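Phosphoribosylaminoimidazole carboxylase, ATPase subunit (Thermus thermophilus, PDB 3AW8) probably catalyses the ATP-dependent carboxylation of 5-aminoimidazole ribonucleotide by bicarbonate to N5-carboxyaminoimidazole ribonucleotide, a step of de novo purine synthesis. Local coordinates at residues G3-G8 / A61-E66; R12-A17 / S277-H282; V181-V186 / Y196-N201. All blocks are in the same frame, centred on the assembly; numbering follows the deposited sequence.

Interaction 1: G3-G8 / A61-E66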
loop_
_atom_site.group_PDB
_atom_site.type_symbol
_atom_site.label_atom_id
_atom_site.label_comp_id
_atom_site.label_asym_id
_atom_site.label_seq_id
_atom_site.Cartn_x
_atom_site.Cartn_y
_atom_site.Cartn_z
ATOM N N GLY A 3 -9.580 15.644 -6.484
ATOM C CA GLY A 3 -10.410 16.130 -5.400
ATOM C C GLY A 3 -11.429 15.061 -5.068
ATOM O O GLY A 3 -11.998 14.434 -5.967
ATOM N N ILE A 4 -11.661 14.843 -3.782
ATOM C CA ILE A 4 -12.611 13.824 -3.362
ATOM C C ILE A 4 -13.680 14.353 -2.418
ATOM O O ILE A 4 -13.370 14.924 -1.363
ATOM C CB ILE A 4 -11.887 12.635 -2.656
ATOM C CG1 ILE A 4 -11.001 11.885 -3.656
ATOM C CG2 ILE A 4 -12.910 11.686 -2.054
ATOM C CD1 ILE A 4 -10.085 10.883 -3.023
ATOM N N LEU A 5 -14.938 14.172 -2.808
ATOM C CA LEU A 5 -16.045 14.575 -1.965
ATOM C C LEU A 5 -16.162 13.475 -0.898
ATOM O O LEU A 5 -16.433 12.306 -1.208
ATOM C CB LEU A 5 -17.331 14.682 -2.795
ATOM C CG LEU A 5 -17.807 16.061 -3.300
ATOM C CD1 LEU A 5 -16.699 17.088 -3.266
ATOM C CD2 LEU A 5 -18.343 15.907 -4.709
ATOM N N GLY A 6 -15.915 13.858 0.353
ATOM C CA GLY A 6 -15.980 12.917 1.456
ATOM C C GLY A 6 -14.602 12.619 2.027
ATOM O O GLY A 6 -13.701 12.192 1.295
ATOM N N GLY A 7 -14.432 12.842 3.328
ATOM C CA GLY A 7 -13.150 12.590 3.960
ATOM C C GLY A 7 -13.102 11.325 4.804
ATOM O O GLY A 7 -12.281 11.222 5.725
ATOM N N GLY A 8 -13.968 10.362 4.485
ATOM C CA GLY A 8 -14.012 9.111 5.230
ATOM C C GLY A 8 -12.869 8.142 4.951
ATOM O O GLY A 8 -11.867 8.512 4.328
ATOM N N ALA A 61 -7.835 18.806 -10.940
ATOM C CA ALA A 61 -7.766 18.272 -12.282
ATOM C C ALA A 61 -9.103 17.606 -12.560
ATOM O O ALA A 61 -9.647 17.719 -13.655
ATOM C CB ALA A 61 -6.648 17.271 -12.383
ATOM N N LEU A 62 -9.631 16.918 -11.550
ATOM C CA LEU A 62 -10.911 16.223 -11.657
ATOM C C LEU A 62 -11.483 16.023 -10.251
ATOM O O LEU A 62 -10.788 16.227 -9.256
ATOM C CB LEU A 62 -10.733 14.868 -12.359
ATOM C CG LEU A 62 -9.980 13.730 -11.652
ATOM C CD1 LEU A 62 -10.944 12.930 -10.779
ATOM C CD2 LEU A 62 -9.352 12.805 -12.688
ATOM N N VAL A 63 -12.751 15.632 -10.173
ATOM C CA VAL A 63 -13.404 15.418 -8.895
ATOM C C VAL A 63 -14.180 14.120 -8.887
ATOM O O VAL A 63 -14.919 13.825 -9.826
ATOM C CB VAL A 63 -14.376 16.565 -8.567
ATOM C CG1 VAL A 63 -15.162 16.235 -7.306
ATOM C CG2 VAL A 63 -13.600 17.862 -8.382
ATOM N N THR A 64 -14.003 13.342 -7.822
ATOM C CA THR A 64 -14.699 12.071 -7.656
ATOM C C THR A 64 -15.263 12.097 -6.227
ATOM O O THR A 64 -15.029 13.051 -5.490
ATOM C CB THR A 64 -13.716 10.884 -7.873
ATOM O OG1 THR A 64 -14.425 9.641 -7.811
ATOM C CG2 THR A 64 -12.599 10.910 -6.824
ATOM N N TYR A 65 -16.016 11.079 -5.828
ATOM C CA TYR A 65 -16.583 11.075 -4.476
ATOM C C TYR A 65 -16.522 9.711 -3.796
ATOM O O TYR A 65 -16.477 8.685 -4.469
ATOM C CB TYR A 65 -18.034 11.570 -4.519
ATOM C CG TYR A 65 -18.802 11.065 -5.717
ATOM C CD1 TYR A 65 -18.752 11.737 -6.940
ATOM C CD2 TYR A 65 -19.536 9.887 -5.646
ATOM C CE1 TYR A 65 -19.414 11.240 -8.066
ATOM C CE2 TYR A 65 -20.202 9.380 -6.765
ATOM C CZ TYR A 65 -20.136 10.060 -7.968
ATOM O OH TYR A 65 -20.789 9.548 -9.062
ATOM N N GLU A 66 -16.520 9.710 -2.460
ATOM C CA GLU A 66 -16.465 8.467 -1.683
ATOM C C GLU A 66 -17.631 8.355 -0.718
ATOM O O GLU A 66 -17.999 7.265 -0.304
ATOM C CB GLU A 66 -15.142 8.367 -0.910
ATOM C CG GLU A 66 -14.886 9.508 0.086
ATOM C CD GLU A 66 -15.114 9.110 1.544
ATOM O OE1 GLU A 66 -16.089 9.588 2.161
ATOM O OE2 GLU A 66 -14.304 8.315 2.076
#

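Interaction 2: R12-A17 / S277-H282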
loop_
_atom_site.group_PDB
_atom_site.type_symbol
_atom_site.label_atom_id
_atom_site.label_comp_id
_atom_site.label_asym_id
_atom_site.label_seq_id
_atom_site.Cartn_x
_atom_site.Cartn_y
_atom_site.Cartn_z
ATOM N N ARG A 12 -9.587 8.028 2.426
ATOM C CA ARG A 12 -8.265 7.831 3.012
ATOM C C ARG A 12 -7.540 6.758 2.211
ATOM O O ARG A 12 -6.362 6.887 1.896
ATOM C CB ARG A 12 -8.405 7.391 4.473
ATOM C CG ARG A 12 -7.115 7.053 5.200
ATOM C CD ARG A 12 -7.469 6.367 6.527
ATOM N NE ARG A 12 -6.313 5.903 7.284
ATOM C CZ ARG A 12 -5.619 6.643 8.146
ATOM N NH1 ARG A 12 -5.960 7.902 8.382
ATOM N NH2 ARG A 12 -4.567 6.120 8.762
ATOM N N MET A 13 -8.249 5.696 1.864
ATOM C CA MET A 13 -7.610 4.626 1.119
ATOM C C MET A 13 -7.349 4.958 -0.340
ATOM O O MET A 13 -6.356 4.495 -0.896
ATOM C CB MET A 13 -8.387 3.326 1.304
ATOM C CG MET A 13 -8.246 2.831 2.747
ATOM S SD MET A 13 -8.904 1.203 3.056
ATOM C CE MET A 13 -10.655 1.608 3.386
ATOM N N LEU A 14 -8.207 5.775 -0.954
ATOM C CA LEU A 14 -7.970 6.214 -2.334
ATOM C C LEU A 14 -6.642 6.989 -2.359
ATOM O O LEU A 14 -5.772 6.753 -3.209
ATOM C CB LEU A 14 -9.093 7.133 -2.819
ATOM C CG LEU A 14 -10.382 6.424 -3.236
ATOM C CD1 LEU A 14 -11.552 7.406 -3.313
ATOM C CD2 LEU A 14 -10.135 5.740 -4.575
ATOM N N ALA A 15 -6.473 7.902 -1.407
ATOM C CA ALA A 15 -5.247 8.685 -1.359
ATOM C C ALA A 15 -4.007 7.808 -1.149
ATOM O O ALA A 15 -2.995 7.993 -1.832
ATOM C CB ALA A 15 -5.343 9.758 -0.265
ATOM N N LEU A 16 -4.081 6.859 -0.216
ATOM C CA LEU A 16 -2.934 5.973 0.045
ATOM C C LEU A 16 -2.593 5.163 -1.190
ATOM O O LEU A 16 -1.426 4.892 -1.454
ATOM C CB LEU A 16 -3.215 5.029 1.221
ATOM C CG LEU A 16 -3.384 5.744 2.575
ATOM C CD1 LEU A 16 -3.807 4.745 3.654
ATOM C CD2 LEU A 16 -2.090 6.432 2.957
ATOM N N ALA A 17 -3.610 4.787 -1.961
ATOM C CA ALA A 17 -3.359 4.023 -3.175
ATOM C C ALA A 17 -2.838 4.935 -4.296
ATOM O O ALA A 17 -2.174 4.471 -5.220
ATOM C CB ALA A 17 -4.643 3.300 -3.620
ATOM N N SER A 277 -5.618 -3.075 -6.416
ATOM C CA SER A 277 -6.683 -2.748 -5.484
ATOM C C SER A 277 -7.784 -1.980 -6.198
ATOM O O SER A 277 -7.574 -1.359 -7.255
ATOM C CB SER A 277 -6.149 -1.916 -4.313
ATOM O OG SER A 277 -6.072 -0.542 -4.648
ATOM N N GLN A 278 -8.972 -2.039 -5.618
ATOM C CA GLN A 278 -10.094 -1.338 -6.177
ATOM C C GLN A 278 -9.764 0.166 -6.127
ATOM O O GLN A 278 -10.142 0.926 -7.019
ATOM C CB GLN A 278 -11.347 -1.654 -5.364
ATOM C CG GLN A 278 -11.346 -1.073 -3.960
ATOM C CD GLN A 278 -12.670 -1.287 -3.263
ATOM O OE1 GLN A 278 -13.718 -1.340 -3.915
ATOM N NE2 GLN A 278 -12.644 -1.396 -1.940
ATOM N N PHE A 279 -9.043 0.592 -5.092
ATOM C CA PHE A 279 -8.697 2.003 -4.968
ATOM C C PHE A 279 -7.766 2.439 -6.091
ATOM O O PHE A 279 -7.966 3.490 -6.688
ATOM C CB PHE A 279 -8.060 2.286 -3.596
ATOM C CG PHE A 279 -8.932 1.892 -2.445
ATOM C CD1 PHE A 279 -10.111 2.569 -2.191
ATOM C CD2 PHE A 279 -8.605 0.797 -1.650
ATOM C CE1 PHE A 279 -10.960 2.160 -1.165
ATOM C CE2 PHE A 279 -9.448 0.376 -0.620
ATOM C CZ PHE A 279 -10.624 1.057 -0.378
ATOM N N GLU A 280 -6.741 1.648 -6.382
ATOM C CA GLU A 280 -5.846 2.031 -7.456
ATOM C C GLU A 280 -6.592 2.018 -8.797
ATOM O O GLU A 280 -6.429 2.923 -9.616
ATOM C CB GLU A 280 -4.630 1.104 -7.528
ATOM C CG GLU A 280 -3.691 1.496 -8.675
ATOM C CD GLU A 280 -2.450 0.629 -8.799
ATOM O OE1 GLU A 280 -1.873 0.608 -9.907
ATOM O OE2 GLU A 280 -2.040 -0.012 -7.805
ATOM N N ASN A 281 -7.420 1.000 -9.018
ATOM C CA ASN A 281 -8.167 0.908 -10.268
ATOM C C ASN A 281 -9.148 2.057 -10.462
ATOM O O ASN A 281 -9.315 2.558 -11.583
ATOM C CB ASN A 281 -8.901 -0.432 -10.354
ATOM C CG ASN A 281 -8.275 -1.368 -11.373
ATOM O OD1 ASN A 281 -8.519 -2.574 -11.359
ATOM N ND2 ASN A 281 -7.471 -0.811 -12.269
ATOM N N HIS A 282 -9.796 2.475 -9.379
ATOM C CA HIS A 282 -10.737 3.574 -9.469
ATOM C C HIS A 282 -9.966 4.779 -9.963
ATOM O O HIS A 282 -10.418 5.504 -10.847
ATOM C CB HIS A 282 -11.345 3.892 -8.108
ATOM C CG HIS A 282 -12.322 5.028 -8.138
ATOM N ND1 HIS A 282 -13.624 4.878 -8.564
ATOM C CD2 HIS A 282 -12.181 6.336 -7.816
ATOM C CE1 HIS A 282 -14.242 6.043 -8.501
ATOM N NE2 HIS A 282 -13.389 6.945 -8.052
HETATM O O HOH W 1 -1.201 1.838 -6.101
#

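Interaction 3: V181-V186 / Y196-N201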
loop_
_atom_site.group_PDB
_atom_site.type_symbol
_atom_site.label_atom_id
_atom_site.label_comp_id
_atom_site.label_asym_id
_atom_site.label_seq_id
_atom_site.Cartn_x
_atom_site.Cartn_y
_atom_site.Cartn_z
ATOM N N VAL A 181 -23.887 -11.696 -2.275
ATOM C CA VAL A 181 -22.614 -11.557 -2.957
ATOM C C VAL A 181 -22.568 -10.195 -3.628
ATOM O O VAL A 181 -23.590 -9.528 -3.763
ATOM C CB VAL A 181 -22.396 -12.683 -4.016
ATOM C CG1 VAL A 181 -22.397 -14.043 -3.329
ATOM C CG2 VAL A 181 -23.463 -12.620 -5.102
ATOM N N SER A 182 -21.378 -9.768 -4.028
ATOM C CA SER A 182 -21.245 -8.481 -4.693
ATOM C C SER A 182 -20.164 -8.583 -5.741
ATOM O O SER A 182 -19.251 -9.400 -5.628
ATOM C CB SER A 182 -20.889 -7.379 -3.689
ATOM O OG SER A 182 -19.558 -7.515 -3.242
ATOM N N LEU A 183 -20.279 -7.757 -6.770
ATOM C CA LEU A 183 -19.297 -7.757 -7.840
ATOM C C LEU A 183 -18.760 -6.352 -8.034
ATOM O O LEU A 183 -19.511 -5.438 -8.375
ATOM C CB LEU A 183 -19.926 -8.250 -9.147
ATOM C CG LEU A 183 -18.969 -8.254 -10.341
ATOM C CD1 LEU A 183 -18.794 -9.669 -10.843
ATOM C CD2 LEU A 183 -19.499 -7.357 -11.443
ATOM N N LEU A 184 -17.471 -6.167 -7.787
ATOM C CA LEU A 184 -16.870 -4.861 -7.987
ATOM C C LEU A 184 -16.444 -4.818 -9.449
ATOM O O LEU A 184 -15.749 -5.710 -9.927
ATOM C CB LEU A 184 -15.651 -4.663 -7.074
ATOM C CG LEU A 184 -15.866 -4.586 -5.560
ATOM C CD1 LEU A 184 -17.045 -3.688 -5.272
ATOM C CD2 LEU A 184 -16.120 -5.968 -4.978
ATOM N N ALA A 185 -16.882 -3.793 -10.166
ATOM C CA ALA A 185 -16.532 -3.652 -11.572
ATOM C C ALA A 185 -15.940 -2.275 -11.800
ATOM O O ALA A 185 -16.172 -1.350 -11.021
ATOM C CB ALA A 185 -17.770 -3.846 -12.453
ATOM N N VAL A 186 -15.177 -2.133 -12.872
ATOM C CA VAL A 186 -14.566 -0.851 -13.163
ATOM C C VAL A 186 -14.514 -0.558 -14.656
ATOM O O VAL A 186 -14.290 -1.446 -15.478
ATOM C CB VAL A 186 -13.146 -0.784 -12.548
ATOM C CG1 VAL A 186 -12.448 -2.115 -12.711
ATOM C CG2 VAL A 186 -12.338 0.327 -13.200
ATOM N N TYR A 196 -13.792 -7.897 -10.887
ATOM C CA TYR A 196 -13.148 -8.623 -9.792
ATOM C C TYR A 196 -13.928 -9.894 -9.548
ATOM O O TYR A 196 -15.083 -10.004 -9.939
ATOM C CB TYR A 196 -13.162 -7.794 -8.493
ATOM C CG TYR A 196 -12.152 -6.683 -8.451
ATOM C CD1 TYR A 196 -10.849 -6.912 -8.001
ATOM C CD2 TYR A 196 -12.473 -5.411 -8.930
ATOM C CE1 TYR A 196 -9.882 -5.893 -8.038
ATOM C CE2 TYR A 196 -11.522 -4.394 -8.975
ATOM C CZ TYR A 196 -10.231 -4.642 -8.536
ATOM O OH TYR A 196 -9.286 -3.658 -8.665
ATOM N N PRO A 197 -13.306 -10.881 -8.897
ATOM C CA PRO A 197 -14.051 -12.112 -8.637
ATOM C C PRO A 197 -15.273 -11.739 -7.799
ATOM O O PRO A 197 -15.258 -10.723 -7.108
ATOM C CB PRO A 197 -13.056 -12.950 -7.839
ATOM C CG PRO A 197 -11.735 -12.502 -8.380
ATOM C CD PRO A 197 -11.901 -11.011 -8.476
ATOM N N LEU A 198 -16.332 -12.534 -7.871
ATOM C CA LEU A 198 -17.507 -12.255 -7.063
ATOM C C LEU A 198 -17.007 -12.357 -5.638
ATOM O O LEU A 198 -15.967 -12.959 -5.393
ATOM C CB LEU A 198 -18.609 -13.296 -7.305
ATOM C CG LEU A 198 -19.549 -13.092 -8.500
ATOM C CD1 LEU A 198 -20.451 -14.301 -8.641
ATOM C CD2 LEU A 198 -20.388 -11.831 -8.302
ATOM N N VAL A 199 -17.736 -11.771 -4.698
ATOM C CA VAL A 199 -17.329 -11.810 -3.305
ATOM C C VAL A 199 -18.546 -12.156 -2.462
ATOM O O VAL A 199 -19.647 -11.674 -2.733
ATOM C CB VAL A 199 -16.762 -10.427 -2.857
ATOM C CG1 VAL A 199 -16.389 -10.454 -1.377
ATOM C CG2 VAL A 199 -15.550 -10.066 -3.698
ATOM N N GLU A 200 -18.356 -13.005 -1.454
ATOM C CA GLU A 200 -19.456 -13.369 -0.578
ATOM C C GLU A 200 -19.418 -12.462 0.642
ATOM O O GLU A 200 -18.415 -12.413 1.362
ATOM C CB GLU A 200 -19.347 -14.826 -0.139
ATOM C CG GLU A 200 -20.258 -15.158 1.025
ATOM C CD GLU A 200 -20.276 -16.624 1.362
ATOM O OE1 GLU A 200 -20.713 -16.955 2.490
ATOM O OE2 GLU A 200 -19.868 -17.439 0.500
ATOM N N ASN A 201 -20.513 -11.750 0.881
ATOM C CA ASN A 201 -20.575 -10.826 2.008
ATOM C C ASN A 201 -21.573 -11.279 3.059
ATOM O O ASN A 201 -22.672 -11.709 2.733
ATOM C CB ASN A 201 -20.946 -9.429 1.503
ATOM C CG ASN A 201 -20.192 -9.055 0.244
ATOM O OD1 ASN A 201 -20.793 -8.727 -0.782
ATOM N ND2 ASN A 201 -18.863 -9.115 0.313
#

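Interaction 1: G3-G8 / A61-E66
Gly3, Ile4 and Leu5 pair in parallel with Val63, Thr64 and Tyr65, a buried strand-to-strand contact at one margin of the parallel sheet of the Rossmann-like preATP-grasp domain. Four backbone hydrogen bonds close the seam, among them Leu5 N to Thr64 O (2.9 Å) and Glu66 N to Leu5 O (2.9 Å). On one face Ile4 and Thr64 lie side by side, Ile4 CG1 being 3.7 Å from Thr64 CG2, while Ile4 CG2 meets Glu66 CG at 3.6 Å where the two side chains cross at about a right angle. The other face carries Leu5 CB against Tyr65 CB, 3.6 Å apart. Beyond the strands a bend at chi2 (104°) brings the Glu66 carboxylate up to the glycine turn; Gly8 N gives OE1 a weak bond of 3.2 Å, and Gly11 N bonds to OE2. Gly6, Gly8 and Gly11 are consistent with a Rossmann-type GxGxxG turn between strand and helix, and the N-terminus of the following helix is probably a favourable setting for this carboxylate. Thr64 OG1 bonds to Tyr85 O. Strand 25-29 pairs with the far side of strand 2-5, helix 9-18 packs on Ile4 through Leu14, and Leu62 rests on helix 278-287.

Interaction 2: R12-A17 / S277-H282
Met13 lies over one face of the Phe279 ring, with CB 3.6 Å from the ring centroid and only 10° off its normal, a CH-pi contact. Its CG is anti to the carbonyl carbon (chi1 -69°); chi1 and the extended chi2 set SD beside the CE2–CZ side of the ring, an oblique Met-aromatic contact, and the bend at chi3 then leaves Met13 CE 3.8 Å from Phe279 CZ. Gln278 CG covers the opposite face, so the ring is held flat between a neighbour on its own helix and the partner helix. Leu14 meets the ring at its edge, CD2 lying in the ring plane 4.0 Å from Phe279 CD1, and the same methyl reaches His282 CD2 at 3.9 Å. A turn further on, Ala17 CB sits against Phe279 CB at 3.6 Å, where a small residue lets the two backbones draw near. This is helix-helix packing between the preATP-grasp and ATP-grasp parts of the chain: the axes of segments 12-17 and 278-282 cross at -74° and come within 8.3 Å, with no direct hydrogen bond between the two segments. With an alanine at Phe279, Met13 CB and SD would lose the ring they lie against, and a gap would probably open between the helices. Ser277 is the N-cap of the second helix, its OG accepting from Glu280 N at 2.9 Å. Nearby, a water donates to Ala17 O and weakly to Glu280 OE2, a solvent link between the helices, while Glu280 OE1 forms a salt bridge with Arg284. The His282 ring is fixed at both nitrogens, NE2 by Thr64 OG1 and ND1 by Val242 N. Helix 9-18 also faces the dimer partner: Arg12 NH2 bonds to Tyr19 O of the second subunit.

Interaction 3: V181-V186 / Y196-N201
The Tyr196 ring presents its edge to Leu184 O, which lies in the ring plane 3.4 Å from CD2; Leu184 CB touches the same CD2 at 3.8 Å, and Val186 CG1 stands more loosely by CE2. Tyr196 CG is anti to the carbonyl carbon (chi1 -76°), which sets the ring beside Leu184 while its own N donates to Leu184 O at 3.1 Å. One carbonyl thus takes a nearly linear backbone bond and borders a ring edge. The phenol OH bonds to Thr276 O. The second flat group, the Asn201 amide, brings OD1 to 3.0 Å from Ser182 OG, which is also hydrogen-bonded with Ser266 OG; the amide's ND2 bonds to Ser211 OG. Ser182 and Val199 form an antiparallel hydrogen-bonded pair, Ser182 N to Val199 O at 2.9 Å and Val199 N to Ser182 O at 3.0 Å. From there to the Tyr196 N bond the register slips by one residue, consistent with a bulge or short loop around Pro197 and Leu198. Leu198 CD2 still crosses to Leu183 CD1 at 3.7 Å. The hairpin belongs to the ATP-grasp domain, and its Asn201 end approaches the nucleotide site: the side chains of Asn201 and AMP-binding Glu180 are about 5 Å apart. Strand 241-250 pairs with the other side of strand 179-187, strand 207-213 continues the sheet beyond strand 193-204, and helix 220-237 covers Leu183 and Leu198.

In the fold
Interactions 1 and 3 are buried strand pairings in different sheets, one parallel, one antiparallel, their centres about 23 Å apart and without contact. Interaction 2 lies between them in space, partly buried, and relies on ring and methyl packing where the other two rely on backbone hydrogen bonds. It is joined closely to interaction 1, since strand 2-5 leads straight into helix 9-18, and a side-chain hydrogen bond and apolar packing connect the two contacts. Toward interaction 3 the tie is weaker, a weak hydrogen bond between Tyr196 OH and Ser277 O. Of the three, interaction 3 alone comes near the bound AMP, and interaction 2 alone touches the second subunit.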